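Local coordinates for putative lipoprotein (Bacteroides ovatus, PDB 3OQQ) that is of unknown function but binds calcium ions in the crystal and is probably an extracellular lipoprotein rich in antiparallel beta strands, at residues L121-T126 with L326-N331; L36-V41 with L49-P54; F254-V259 with T270-T275; L180-V185 with P297-E302. One frame throughout, in Å; residues are numbered along the deposited sequence.

Contact 1: L121-T126 with L326-N331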
loop_
_atom_site.group_PDB
_atom_site.type_symbol
_atom_site.label_atom_id
_atom_site.label_comp_id
_atom_site.label_asym_id
_atom_site.label_seq_id
_atom_site.Cartn_x
_atom_site.Cartn_y
_atom_site.Cartn_z
ATOM N N LEU A 121 9.004 17.041 5.773
ATOM C CA LEU A 121 9.359 16.049 4.767
ATOM C C LEU A 121 8.401 14.852 4.920
ATOM O O LEU A 121 8.058 14.476 6.043
ATOM C CB LEU A 121 10.845 15.631 4.926
ATOM C CG LEU A 121 11.395 14.562 3.959
ATOM C CD1 LEU A 121 12.819 14.852 3.573
ATOM C CD2 LEU A 121 11.331 13.192 4.573
ATOM N N PHE A 122 7.948 14.282 3.799
ATOM C CA PHE A 122 7.083 13.108 3.866
ATOM C C PHE A 122 7.475 12.117 2.802
ATOM O O PHE A 122 7.823 12.513 1.687
ATOM C CB PHE A 122 5.576 13.451 3.805
ATOM C CG PHE A 122 5.027 14.079 2.539
ATOM C CD1 PHE A 122 5.045 15.458 2.363
ATOM C CD2 PHE A 122 4.428 13.294 1.558
ATOM C CE1 PHE A 122 4.512 16.045 1.200
ATOM C CE2 PHE A 122 3.886 13.871 0.404
ATOM C CZ PHE A 122 3.928 15.244 0.230
ATOM N N TYR A 123 7.508 10.834 3.181
ATOM C CA TYR A 123 7.777 9.723 2.283
ATOM C C TYR A 123 6.442 9.233 1.741
ATOM O O TYR A 123 5.429 9.345 2.436
ATOM C CB TYR A 123 8.511 8.607 3.018
ATOM C CG TYR A 123 9.937 8.948 3.356
ATOM C CD1 TYR A 123 10.952 8.808 2.411
ATOM C CD2 TYR A 123 10.286 9.382 4.631
ATOM C CE1 TYR A 123 12.277 9.122 2.719
ATOM C CE2 TYR A 123 11.610 9.689 4.954
ATOM C CZ TYR A 123 12.601 9.565 3.993
ATOM O OH TYR A 123 13.903 9.868 4.308
ATOM N N HIS A 124 6.418 8.711 0.516
ATOM C CA HIS A 124 5.162 8.261 -0.060
ATOM C C HIS A 124 5.341 6.948 -0.799
ATOM O O HIS A 124 6.258 6.824 -1.632
ATOM C CB HIS A 124 4.580 9.346 -1.025
ATOM C CG HIS A 124 3.293 8.956 -1.702
ATOM N ND1 HIS A 124 3.164 8.990 -3.072
ATOM C CD2 HIS A 124 2.110 8.566 -1.161
ATOM C CE1 HIS A 124 1.916 8.620 -3.328
ATOM N NE2 HIS A 124 1.241 8.368 -2.204
ATOM N N ASN A 125 4.450 5.966 -0.505
ATOM C CA ASN A 125 4.430 4.681 -1.218
ATOM C C ASN A 125 2.971 4.264 -1.477
ATOM O O ASN A 125 2.131 4.306 -0.573
ATOM C CB ASN A 125 5.214 3.587 -0.467
ATOM C CG ASN A 125 5.232 2.258 -1.176
ATOM O OD1 ASN A 125 4.694 1.257 -0.688
ATOM N ND2 ASN A 125 5.826 2.211 -2.361
ATOM N N THR A 126 2.672 3.901 -2.721
ATOM C CA THR A 126 1.319 3.499 -3.132
ATOM C C THR A 126 1.423 2.300 -4.090
ATOM O O THR A 126 2.460 2.091 -4.715
ATOM C CB THR A 126 0.525 4.703 -3.722
ATOM O OG1 THR A 126 -0.813 4.300 -4.016
ATOM C CG2 THR A 126 1.181 5.328 -4.965
ATOM N N LEU A 326 8.538 1.467 7.264
ATOM C CA LEU A 326 7.255 1.027 6.690
ATOM C C LEU A 326 7.153 1.443 5.218
ATOM O O LEU A 326 6.485 0.764 4.434
ATOM C CB LEU A 326 6.031 1.550 7.483
ATOM C CG LEU A 326 5.915 1.008 8.901
ATOM C CD1 LEU A 326 4.880 1.764 9.679
ATOM C CD2 LEU A 326 5.598 -0.478 8.897
ATOM N N ILE A 327 7.799 2.560 4.835
ATOM C CA ILE A 327 7.801 3.001 3.434
ATOM C C ILE A 327 9.010 2.407 2.712
ATOM O O ILE A 327 8.879 1.939 1.570
ATOM C CB ILE A 327 7.783 4.547 3.307
ATOM C CG1 ILE A 327 6.462 5.147 3.839
ATOM C CG2 ILE A 327 8.137 5.022 1.848
ATOM C CD1 ILE A 327 5.545 5.703 2.826
ATOM N N LEU A 328 10.200 2.493 3.348
ATOM C CA LEU A 328 11.443 2.053 2.733
ATOM C C LEU A 328 11.465 0.545 2.513
ATOM O O LEU A 328 11.684 0.115 1.374
ATOM C CB LEU A 328 12.679 2.521 3.537
ATOM C CG LEU A 328 12.921 4.058 3.594
ATOM C CD1 LEU A 328 14.245 4.386 4.259
ATOM C CD2 LEU A 328 12.850 4.711 2.206
ATOM N N ASP A 329 11.210 -0.254 3.558
ATOM C CA ASP A 329 11.224 -1.711 3.423
ATOM C C ASP A 329 9.831 -2.267 3.013
ATOM O O ASP A 329 8.898 -2.325 3.827
ATOM C CB ASP A 329 11.721 -2.360 4.720
ATOM C CG ASP A 329 11.989 -3.852 4.643
ATOM O OD1 ASP A 329 11.690 -4.462 3.588
ATOM O OD2 ASP A 329 12.422 -4.424 5.662
ATOM N N THR A 330 9.728 -2.737 1.758
ATOM C CA THR A 330 8.490 -3.311 1.216
ATOM C C THR A 330 7.994 -4.490 2.080
ATOM O O THR A 330 6.787 -4.682 2.184
ATOM C CB THR A 330 8.668 -3.727 -0.267
ATOM O OG1 THR A 330 7.396 -4.082 -0.791
ATOM C CG2 THR A 330 9.668 -4.866 -0.479
ATOM N N ASN A 331 8.931 -5.242 2.721
ATOM C CA ASN A 331 8.635 -6.415 3.548
ATOM C C ASN A 331 7.960 -6.069 4.872
ATOM O O ASN A 331 7.464 -6.982 5.520
ATOM C CB ASN A 331 9.887 -7.236 3.808
ATOM C CG ASN A 331 10.568 -7.700 2.540
ATOM O OD1 ASN A 331 11.698 -7.317 2.255
ATOM N ND2 ASN A 331 9.881 -8.499 1.737
#
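Ile327 lays its branched side chain over the backbone and CB atoms of Tyr123 and Asn125, a helix-on-sheet contact in which the last turn of helix 314-328 rests on strand 122-131. With the CG1 arm beside its own backbone N (chi1 -66°), CD1 reaches the strand, where it lies 3.5 Å from Asn125 N and 3.7 Å from Tyr123 O. The other arm does different work: CG2 fits between two side-chain roots, 3.8 Å from Tyr123 CB and 4.0 Å from Asn125 CB. Both of these residues point their CB atoms at the helix, while His124 between them points away and bonds Leu36 and Asp155. No hydrogen bond crosses between the two segments; the contact is van der Waals packing of Ile327 carbons on backbone and CB atoms. An alanine in place of Ile327 would remove both arms and is likely to open a gap over the peptide between His124 and Asn125, with the helix end less firmly seated. The polar end of Asn125 is engaged elsewhere, its OD1 accepting from Tyr154 and Gln333. At the margin Leu328 turns a methyl obliquely to the Tyr123 ring, its CD2 lying 4.5 Å from Tyr123 CE1.

Contact 2: L36-V41 with L49-P54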
loop_
_atom_site.group_PDB
_atom_site.type_symbol
_atom_site.label_atom_id
_atom_site.label_comp_id
_atom_site.label_asym_id
_atom_site.label_seq_id
_atom_site.Cartn_x
_atom_site.Cartn_y
_atom_site.Cartn_z
ATOM N N LEU A 36 4.817 10.479 -6.788
ATOM C CA LEU A 36 5.619 11.137 -5.750
ATOM C C LEU A 36 6.232 10.081 -4.829
ATOM O O LEU A 36 5.527 9.181 -4.346
ATOM C CB LEU A 36 4.769 12.116 -4.933
ATOM C CG LEU A 36 5.523 13.115 -4.073
ATOM C CD1 LEU A 36 4.913 14.464 -4.190
ATOM C CD2 LEU A 36 5.510 12.689 -2.601
ATOM N N LEU A 37 7.541 10.177 -4.621
ATOM C CA LEU A 37 8.305 9.274 -3.749
ATOM C C LEU A 37 8.587 9.947 -2.406
ATOM O O LEU A 37 8.452 9.322 -1.362
ATOM C CB LEU A 37 9.617 8.904 -4.427
ATOM C CG LEU A 37 9.511 8.175 -5.756
ATOM C CD1 LEU A 37 10.841 8.173 -6.437
ATOM C CD2 LEU A 37 8.988 6.739 -5.562
ATOM N N VAL A 38 8.985 11.228 -2.446
ATOM C CA VAL A 38 9.300 12.012 -1.249
ATOM C C VAL A 38 8.894 13.472 -1.550
ATOM O O VAL A 38 9.163 13.985 -2.637
ATOM C CB VAL A 38 10.775 11.819 -0.752
ATOM C CG1 VAL A 38 11.797 12.353 -1.738
ATOM C CG2 VAL A 38 10.996 12.413 0.637
ATOM N N GLY A 39 8.136 14.059 -0.628
ATOM C CA GLY A 39 7.617 15.415 -0.749
ATOM C C GLY A 39 8.178 16.369 0.279
ATOM O O GLY A 39 8.666 15.932 1.330
ATOM N N ASP A 40 8.110 17.692 -0.043
ATOM C CA ASP A 40 8.534 18.837 0.779
ATOM C C ASP A 40 9.918 18.618 1.440
ATOM O O ASP A 40 10.075 18.778 2.652
ATOM C CB ASP A 40 7.439 19.171 1.830
ATOM C CG ASP A 40 6.179 19.757 1.203
ATOM O OD1 ASP A 40 6.306 20.576 0.262
ATOM O OD2 ASP A 40 5.071 19.421 1.668
ATOM N N VAL A 41 10.916 18.284 0.604
ATOM C CA VAL A 41 12.303 17.988 0.977
ATOM C C VAL A 41 13.153 19.236 0.953
ATOM O O VAL A 41 13.209 19.916 -0.066
ATOM C CB VAL A 41 12.886 16.936 -0.009
ATOM C CG1 VAL A 41 14.299 16.514 0.375
ATOM C CG2 VAL A 41 11.967 15.731 -0.117
ATOM N N LEU A 49 19.261 10.619 -0.182
ATOM C CA LEU A 49 18.068 9.945 0.333
ATOM C C LEU A 49 17.916 8.561 -0.210
ATOM O O LEU A 49 18.158 8.322 -1.394
ATOM C CB LEU A 49 16.791 10.721 -0.034
ATOM C CG LEU A 49 16.546 12.094 0.582
ATOM C CD1 LEU A 49 15.352 12.739 -0.075
ATOM C CD2 LEU A 49 16.287 11.991 2.068
ATOM N N THR A 50 17.465 7.657 0.636
ATOM C CA THR A 50 17.123 6.305 0.233
ATOM C C THR A 50 15.635 6.348 -0.123
ATOM O O THR A 50 14.827 6.937 0.610
ATOM C CB THR A 50 17.487 5.296 1.335
ATOM O OG1 THR A 50 18.909 5.290 1.472
ATOM C CG2 THR A 50 17.002 3.884 1.020
ATOM N N LEU A 51 15.289 5.792 -1.282
ATOM C CA LEU A 51 13.914 5.806 -1.750
ATOM C C LEU A 51 13.459 4.402 -2.156
ATOM O O LEU A 51 14.266 3.566 -2.568
ATOM C CB LEU A 51 13.762 6.779 -2.945
ATOM C CG LEU A 51 14.243 8.244 -2.801
ATOM C CD1 LEU A 51 14.183 8.955 -4.139
ATOM C CD2 LEU A 51 13.406 9.025 -1.809
ATOM N N ASN A 52 12.168 4.143 -2.012
ATOM C CA ASN A 52 11.558 2.885 -2.444
ATOM C C ASN A 52 10.947 3.210 -3.812
ATOM O O ASN A 52 9.942 3.929 -3.892
ATOM C CB ASN A 52 10.544 2.388 -1.393
ATOM C CG ASN A 52 9.627 1.263 -1.827
ATOM O OD1 ASN A 52 9.568 0.880 -2.993
ATOM N ND2 ASN A 52 8.862 0.715 -0.896
ATOM N N VAL A 53 11.595 2.756 -4.882
ATOM C CA VAL A 53 11.206 3.114 -6.245
ATOM C C VAL A 53 10.735 1.901 -7.079
ATOM O O VAL A 53 11.163 0.795 -6.758
ATOM C CB VAL A 53 12.402 3.830 -6.975
ATOM C CG1 VAL A 53 12.837 5.080 -6.235
ATOM C CG2 VAL A 53 13.604 2.898 -7.204
ATOM N N PRO A 54 10.012 2.092 -8.229
ATOM C CA PRO A 54 9.700 0.943 -9.111
ATOM C C PRO A 54 10.981 0.209 -9.536
ATOM O O PRO A 54 12.014 0.854 -9.723
ATOM C CB PRO A 54 8.995 1.602 -10.308
ATOM C CG PRO A 54 8.420 2.871 -9.755
ATOM C CD PRO A 54 9.448 3.347 -8.782
HETATM O O HOH W 1 10.123 6.502 -1.176
#
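Leu37 and Val38, two consecutive residues of a classic beta bulge opposite Val25, both turn their side chains toward strand 46-54, and that doubled bump sets the shape of this interface. Leu37 forks at its tip. One branch, CD1, enters the hollow between Val53 and Leu51, 3.7 Å from Val53 CG1 and 4.1 Å from Leu51 CD1, and the Leu37 and Leu51 side chains cross at about a right angle. The second branch goes to the backbone instead, with Leu37 CD2 3.4 Å from Asn52 O.

Val38 supplies the next bump. Its CG1 stands between the backbone N and the carbonyl carbon (chi1 66°), which carries it into the notch formed by two leucines, 3.7 Å from Leu51 CD2 and 3.9 Å from Leu49 CD1. Leu49 CD1 is in turn shared, since Val41 CG1 meets it tip to tip at 3.9 Å. The order along one segment, Leu37, Val38, Val41, thus runs against Val53, Leu51, Leu49 on the other, matching end-to-end directions 161° apart.

No direct hydrogen bond spans the gap, and the nearest CA atoms, Leu37 and Leu51, are 6.9 Å apart. A single water, at long hydrogen-bond distance, donates to Leu37 O and accepts from Asn52 N. The chemistry implies two layers held face to face by interlocking aliphatic groups, one of whose methyls rests on a carbonyl oxygen.

Contact 3: F254-V259 with T270-T275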
loop_
_atom_site.group_PDB
_atom_site.type_symbol
_atom_site.label_atom_id
_atom_site.label_comp_id
_atom_site.label_asym_id
_atom_site.label_seq_id
_atom_site.Cartn_x
_atom_site.Cartn_y
_atom_site.Cartn_z
ATOM N N PHE A 254 -22.281 -3.102 5.127
ATOM C CA PHE A 254 -21.549 -2.821 6.355
ATOM C C PHE A 254 -20.045 -2.744 6.139
ATOM O O PHE A 254 -19.496 -3.356 5.215
ATOM C CB PHE A 254 -21.877 -3.839 7.450
ATOM C CG PHE A 254 -21.211 -5.193 7.374
ATOM C CD1 PHE A 254 -21.712 -6.187 6.529
ATOM C CD2 PHE A 254 -20.136 -5.502 8.198
ATOM C CE1 PHE A 254 -21.137 -7.459 6.502
ATOM C CE2 PHE A 254 -19.551 -6.772 8.159
ATOM C CZ PHE A 254 -20.050 -7.736 7.302
ATOM N N ALA A 255 -19.373 -1.990 7.006
ATOM C CA ALA A 255 -17.905 -1.897 6.989
ATOM C C ALA A 255 -17.448 -1.746 8.419
ATOM O O ALA A 255 -18.124 -1.076 9.196
ATOM C CB ALA A 255 -17.443 -0.726 6.127
ATOM N N ILE A 256 -16.390 -2.461 8.804
ATOM C CA ILE A 256 -15.828 -2.405 10.167
ATOM C C ILE A 256 -14.318 -2.213 10.047
ATOM O O ILE A 256 -13.636 -3.083 9.498
ATOM C CB ILE A 256 -16.162 -3.646 11.048
ATOM C CG1 ILE A 256 -17.671 -4.012 11.042
ATOM C CG2 ILE A 256 -15.617 -3.459 12.477
ATOM C CD1 ILE A 256 -17.984 -5.452 11.529
ATOM N N LEU A 257 -13.803 -1.102 10.588
ATOM C CA LEU A 257 -12.375 -0.815 10.558
ATOM C C LEU A 257 -11.814 -0.932 11.964
ATOM O O LEU A 257 -12.239 -0.216 12.866
ATOM C CB LEU A 257 -12.107 0.580 9.966
ATOM C CG LEU A 257 -10.693 1.148 10.055
ATOM C CD1 LEU A 257 -9.672 0.256 9.329
ATOM C CD2 LEU A 257 -10.681 2.534 9.530
ATOM N N THR A 258 -10.882 -1.876 12.150
ATOM C CA THR A 258 -10.250 -2.107 13.436
ATOM C C THR A 258 -8.784 -1.751 13.316
ATOM O O THR A 258 -8.109 -2.173 12.380
ATOM C CB THR A 258 -10.476 -3.551 13.924
ATOM O OG1 THR A 258 -11.875 -3.826 13.907
ATOM C CG2 THR A 258 -9.933 -3.787 15.346
ATOM N N VAL A 259 -8.301 -0.946 14.257
ATOM C CA VAL A 259 -6.881 -0.614 14.346
ATOM C C VAL A 259 -6.406 -1.134 15.713
ATOM O O VAL A 259 -6.895 -0.678 16.744
ATOM C CB VAL A 259 -6.563 0.886 14.111
ATOM C CG1 VAL A 259 -5.063 1.132 14.186
ATOM C CG2 VAL A 259 -7.105 1.366 12.767
ATOM N N THR A 270 -7.594 -3.900 10.024
ATOM C CA THR A 270 -8.500 -4.725 9.213
ATOM C C THR A 270 -9.740 -3.936 8.774
ATOM O O THR A 270 -10.310 -3.177 9.557
ATOM C CB THR A 270 -8.931 -6.001 9.930
ATOM O OG1 THR A 270 -9.565 -5.644 11.145
ATOM C CG2 THR A 270 -7.772 -6.969 10.191
ATOM N N LEU A 271 -10.150 -4.157 7.520
ATOM C CA LEU A 271 -11.358 -3.639 6.921
ATOM C C LEU A 271 -12.259 -4.822 6.632
ATOM O O LEU A 271 -11.980 -5.617 5.727
ATOM C CB LEU A 271 -11.055 -2.837 5.647
ATOM C CG LEU A 271 -12.301 -2.309 4.895
ATOM C CD1 LEU A 271 -13.157 -1.366 5.791
ATOM C CD2 LEU A 271 -11.899 -1.623 3.629
ATOM N N ASP A 272 -13.301 -4.974 7.455
ATOM C CA ASP A 272 -14.280 -6.068 7.373
ATOM C C ASP A 272 -15.524 -5.537 6.651
ATOM O O ASP A 272 -15.682 -4.313 6.557
ATOM C CB ASP A 272 -14.570 -6.527 8.804
ATOM C CG ASP A 272 -15.317 -7.833 9.034
ATOM O OD1 ASP A 272 -15.799 -8.444 8.035
ATOM O OD2 ASP A 272 -15.446 -8.224 10.190
ATOM N N GLY A 273 -16.343 -6.426 6.076
ATOM C CA GLY A 273 -17.546 -6.007 5.342
ATOM C C GLY A 273 -17.530 -6.191 3.838
ATOM O O GLY A 273 -18.499 -5.827 3.141
ATOM N N LEU A 274 -16.411 -6.760 3.317
ATOM C CA LEU A 274 -16.211 -7.012 1.894
ATOM C C LEU A 274 -17.333 -7.845 1.282
ATOM O O LEU A 274 -17.672 -7.632 0.125
ATOM C CB LEU A 274 -14.860 -7.724 1.629
ATOM C CG LEU A 274 -13.576 -7.037 2.054
ATOM C CD1 LEU A 274 -12.340 -7.827 1.474
ATOM C CD2 LEU A 274 -13.576 -5.550 1.631
ATOM N N THR A 275 -17.901 -8.792 2.046
ATOM C CA THR A 275 -18.993 -9.650 1.558
ATOM C C THR A 275 -20.280 -8.834 1.193
ATOM O O THR A 275 -21.113 -9.314 0.410
ATOM C CB THR A 275 -19.287 -10.728 2.616
ATOM O OG1 THR A 275 -19.883 -11.852 1.997
ATOM C CG2 THR A 275 -20.142 -10.231 3.798
HETATM O O HOH W 2 -12.196 -4.942 11.358
HETATM O O HOH W 3 -7.319 -5.252 13.203
#
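A beta hairpin, strand 253-263 followed by strand 266-272, contains this contact, and its strand axes run 164° apart, close to antiparallel. Two hydrogen-bonded pairs fix the register. Ile256 and Asp272 exchange backbone bonds, with Asp272 N giving a straight 2.8 Å bond to Ile256 O (179° at the hydrogen), whereas Ile256 N approaches Asp272 O from well above its carbonyl plane. Thr258 and Thr270 form the second pair, both bonds lying in the carbonyl planes. Between them Leu257 and Leu271 make a non-hydrogen-bonded pair on the other face, which packs on Leu212 of strand 205-215.

On the face of Ile256 and Asp272 the side chains lie alongside each other. Thr258 and Thr270 do the same, and one water ties them together: it sits 2.8 Å from Thr258 OG1 and 2.7 Å from Thr270 OG1 while donating to Ile256 O. A second water joins Thr258 O to Thr270 OG1.

The strand ends at Asp272, and Phe254 covers the next residue, Gly273. Its first torsion places CG between the backbone N and the carbonyl carbon (chi1 78°), swinging the ring across so that one face lies over the glycine, whose CA is 3.7 Å from the ring centroid in a local CH-pi contact. A side chain at Gly273 would clash with Phe254 O and Ala255 CA, and its backbone angles also call for glycine. The methyl Thr275 CG2 approaches the ring obliquely, 4.0 Å from Phe254 CE1. Alternating hydrogen-bonded and non-hydrogen-bonded pairs, with side chains on alternating faces, are typical of an antiparallel hairpin, here within a six-stranded sheet.

Contact 4: L180-V185 with P297-E302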
loop_
_atom_site.group_PDB
_atom_site.type_symbol
_atom_site.label_atom_id
_atom_site.label_comp_id
_atom_site.label_asym_id
_atom_site.label_seq_id
_atom_site.Cartn_x
_atom_site.Cartn_y
_atom_site.Cartn_z
ATOM N N LEU A 180 -6.728 2.538 2.491
ATOM C CA LEU A 180 -7.007 1.231 1.894
ATOM C C LEU A 180 -8.323 1.375 1.166
ATOM O O LEU A 180 -9.350 1.684 1.809
ATOM C CB LEU A 180 -7.081 0.115 2.959
ATOM C CG LEU A 180 -5.850 -0.153 3.831
ATOM C CD1 LEU A 180 -6.199 -1.092 4.955
ATOM C CD2 LEU A 180 -4.686 -0.707 3.011
ATOM N N ASP A 181 -8.285 1.269 -0.173
ATOM C CA ASP A 181 -9.471 1.469 -1.019
ATOM C C ASP A 181 -9.851 0.205 -1.731
ATOM O O ASP A 181 -9.045 -0.294 -2.510
ATOM C CB ASP A 181 -9.212 2.589 -2.059
ATOM C CG ASP A 181 -8.877 3.922 -1.435
ATOM O OD1 ASP A 181 -9.277 4.150 -0.252
ATOM O OD2 ASP A 181 -8.184 4.720 -2.090
ATOM N N VAL A 182 -11.085 -0.292 -1.503
ATOM C CA VAL A 182 -11.583 -1.519 -2.140
ATOM C C VAL A 182 -11.922 -1.251 -3.604
ATOM O O VAL A 182 -12.888 -0.550 -3.910
ATOM C CB VAL A 182 -12.795 -2.157 -1.415
ATOM C CG1 VAL A 182 -13.141 -3.514 -2.042
ATOM C CG2 VAL A 182 -12.537 -2.305 0.072
ATOM N N ARG A 183 -11.187 -1.888 -4.503
ATOM C CA ARG A 183 -11.446 -1.730 -5.914
ATOM C C ARG A 183 -12.376 -2.847 -6.407
ATOM O O ARG A 183 -13.278 -2.574 -7.184
ATOM C CB ARG A 183 -10.099 -1.650 -6.670
ATOM C CG ARG A 183 -10.029 -2.367 -7.970
ATOM C CD ARG A 183 -9.511 -1.514 -9.089
ATOM N NE ARG A 183 -8.169 -0.931 -8.944
ATOM C CZ ARG A 183 -7.066 -1.415 -9.513
ATOM N NH1 ARG A 183 -7.106 -2.566 -10.195
ATOM N NH2 ARG A 183 -5.915 -0.750 -9.416
ATOM N N ALA A 184 -12.178 -4.090 -5.961
ATOM C CA ALA A 184 -13.016 -5.209 -6.405
ATOM C C ALA A 184 -12.937 -6.374 -5.435
ATOM O O ALA A 184 -11.920 -6.535 -4.752
ATOM C CB ALA A 184 -12.568 -5.683 -7.799
ATOM N N VAL A 185 -13.971 -7.253 -5.477
ATOM C CA VAL A 185 -14.023 -8.496 -4.711
ATOM C C VAL A 185 -14.512 -9.587 -5.682
ATOM O O VAL A 185 -15.710 -9.762 -5.868
ATOM C CB VAL A 185 -14.846 -8.419 -3.394
ATOM C CG1 VAL A 185 -14.738 -9.720 -2.602
ATOM C CG2 VAL A 185 -14.409 -7.238 -2.527
ATOM N N PRO A 297 -18.028 5.171 -6.208
ATOM C CA PRO A 297 -17.094 5.566 -5.135
ATOM C C PRO A 297 -16.531 4.322 -4.420
ATOM O O PRO A 297 -17.240 3.320 -4.251
ATOM C CB PRO A 297 -17.970 6.417 -4.192
ATOM C CG PRO A 297 -19.096 6.965 -5.103
ATOM C CD PRO A 297 -19.363 5.799 -6.034
HETATM N N MSE A 298 -15.248 4.361 -4.060
HETATM C CA MSE A 298 -14.609 3.211 -3.454
HETATM C C MSE A 298 -14.772 3.199 -1.950
HETATM O O MSE A 298 -14.693 4.253 -1.335
HETATM C CB MSE A 298 -13.121 3.173 -3.814
HETATM C CG MSE A 298 -12.882 2.778 -5.267
HETATM SE SE MSE A 298 -10.978 2.612 -5.666
HETATM C CE MSE A 298 -11.138 2.811 -7.629
ATOM N N LEU A 299 -15.003 2.014 -1.355
ATOM C CA LEU A 299 -15.034 1.892 0.116
ATOM C C LEU A 299 -13.596 2.111 0.608
ATOM O O LEU A 299 -12.678 1.420 0.162
ATOM C CB LEU A 299 -15.615 0.539 0.592
ATOM C CG LEU A 299 -15.475 0.186 2.107
ATOM C CD1 LEU A 299 -16.183 1.230 3.014
ATOM C CD2 LEU A 299 -16.077 -1.179 2.400
ATOM N N ARG A 300 -13.398 3.131 1.466
ATOM C CA ARG A 300 -12.076 3.519 1.942
ATOM C C ARG A 300 -11.937 3.405 3.444
ATOM O O ARG A 300 -12.790 3.925 4.178
ATOM C CB ARG A 300 -11.762 4.982 1.485
ATOM C CG ARG A 300 -10.643 5.701 2.302
ATOM C CD ARG A 300 -10.216 7.017 1.677
ATOM N NE ARG A 300 -9.397 6.788 0.480
ATOM C CZ ARG A 300 -8.656 7.718 -0.125
ATOM N NH1 ARG A 300 -8.641 8.968 0.329
ATOM N NH2 ARG A 300 -7.924 7.406 -1.184
ATOM N N ALA A 301 -10.849 2.743 3.904
ATOM C CA ALA A 301 -10.434 2.782 5.298
ATOM C C ALA A 301 -9.277 3.791 5.374
ATOM O O ALA A 301 -8.361 3.748 4.539
ATOM C CB ALA A 301 -10.009 1.404 5.818
ATOM N N GLU A 302 -9.354 4.747 6.305
ATOM C CA GLU A 302 -8.304 5.753 6.443
ATOM C C GLU A 302 -7.802 5.755 7.879
ATOM O O GLU A 302 -8.601 5.853 8.813
ATOM C CB GLU A 302 -8.774 7.142 6.013
ATOM C CG GLU A 302 -7.651 8.170 6.053
ATOM C CD GLU A 302 -8.085 9.592 5.771
ATOM O OE1 GLU A 302 -8.154 9.962 4.578
ATOM O OE2 GLU A 302 -8.378 10.330 6.737
HETATM O O HOH W 4 -15.361 -0.197 -3.217
#
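Asp181 keeps CG beside its backbone N (chi1 -60°), while Arg300 extends through chi1 and chi2 and then bends at chi3 (-74°); together these torsions bring carboxylate and guanidinium side by side on one face of the sheet. Their planes are only 17° apart. Arg300 grips side-on with two nitrogens: NE gives a 2.7 Å bond to Asp181 OD1, and NH2 gives one of 2.8 Å to Asp181 OD2, on its syn lone pair. Both are nearly straight. Lys215 adds a weak, long ion pair at Asp181 OD2. A leucine in place of Arg300 would probably leave the buried Asp181 carboxylate without its two-point partner and freer to turn.

Leu180 and Ala301, with side chains on the opposite face, form a hydrogen-bonded pair, Ala301 N reaching Leu180 O at 2.8 Å. Val182 N also donates to Leu299 O, but in place of the direct return bond a water donates to Val182 O, 2.6 Å away, and accepts from Leu299 N. Selenomethionine Met298 sets its SE 4.0 Å from Asp181 CB. Strands 173-184 and 298-307 are thus antiparallel neighbours with a cross-strand salt bridge at the non-hydrogen-bonded pair Asp181-Arg300, consistent with the register of the ladder.

How the contacts relate
The four contacts form two touching couples. Contacts 1 and 2 have centres 8 Å apart and share strand neighbours 36-41 and 122-131; His124 ND1 to Leu36 O (2.7 Å) and Asn52 ND2 to Ile327 O (2.8 Å) are probable hydrogen bonds between them. Contacts 3 and 4, centres 10 Å apart, meet through aliphatic groups: Leu271 CD2 and Leu274 CD2 each lie 3.7 Å from Val182 CG2. Between couples, contacts 1 and 4 come within about 8 Å at their nearest atoms, and strand 298-307 leads on to helix 314-328; contacts 2 and 3 are widest apart, 31 Å between centres. Calcium lies about 12 Å from the Arg183 side chain; a triethylene glycol, probably from the crystallisation liquor, is about 4 Å from that of Thr270.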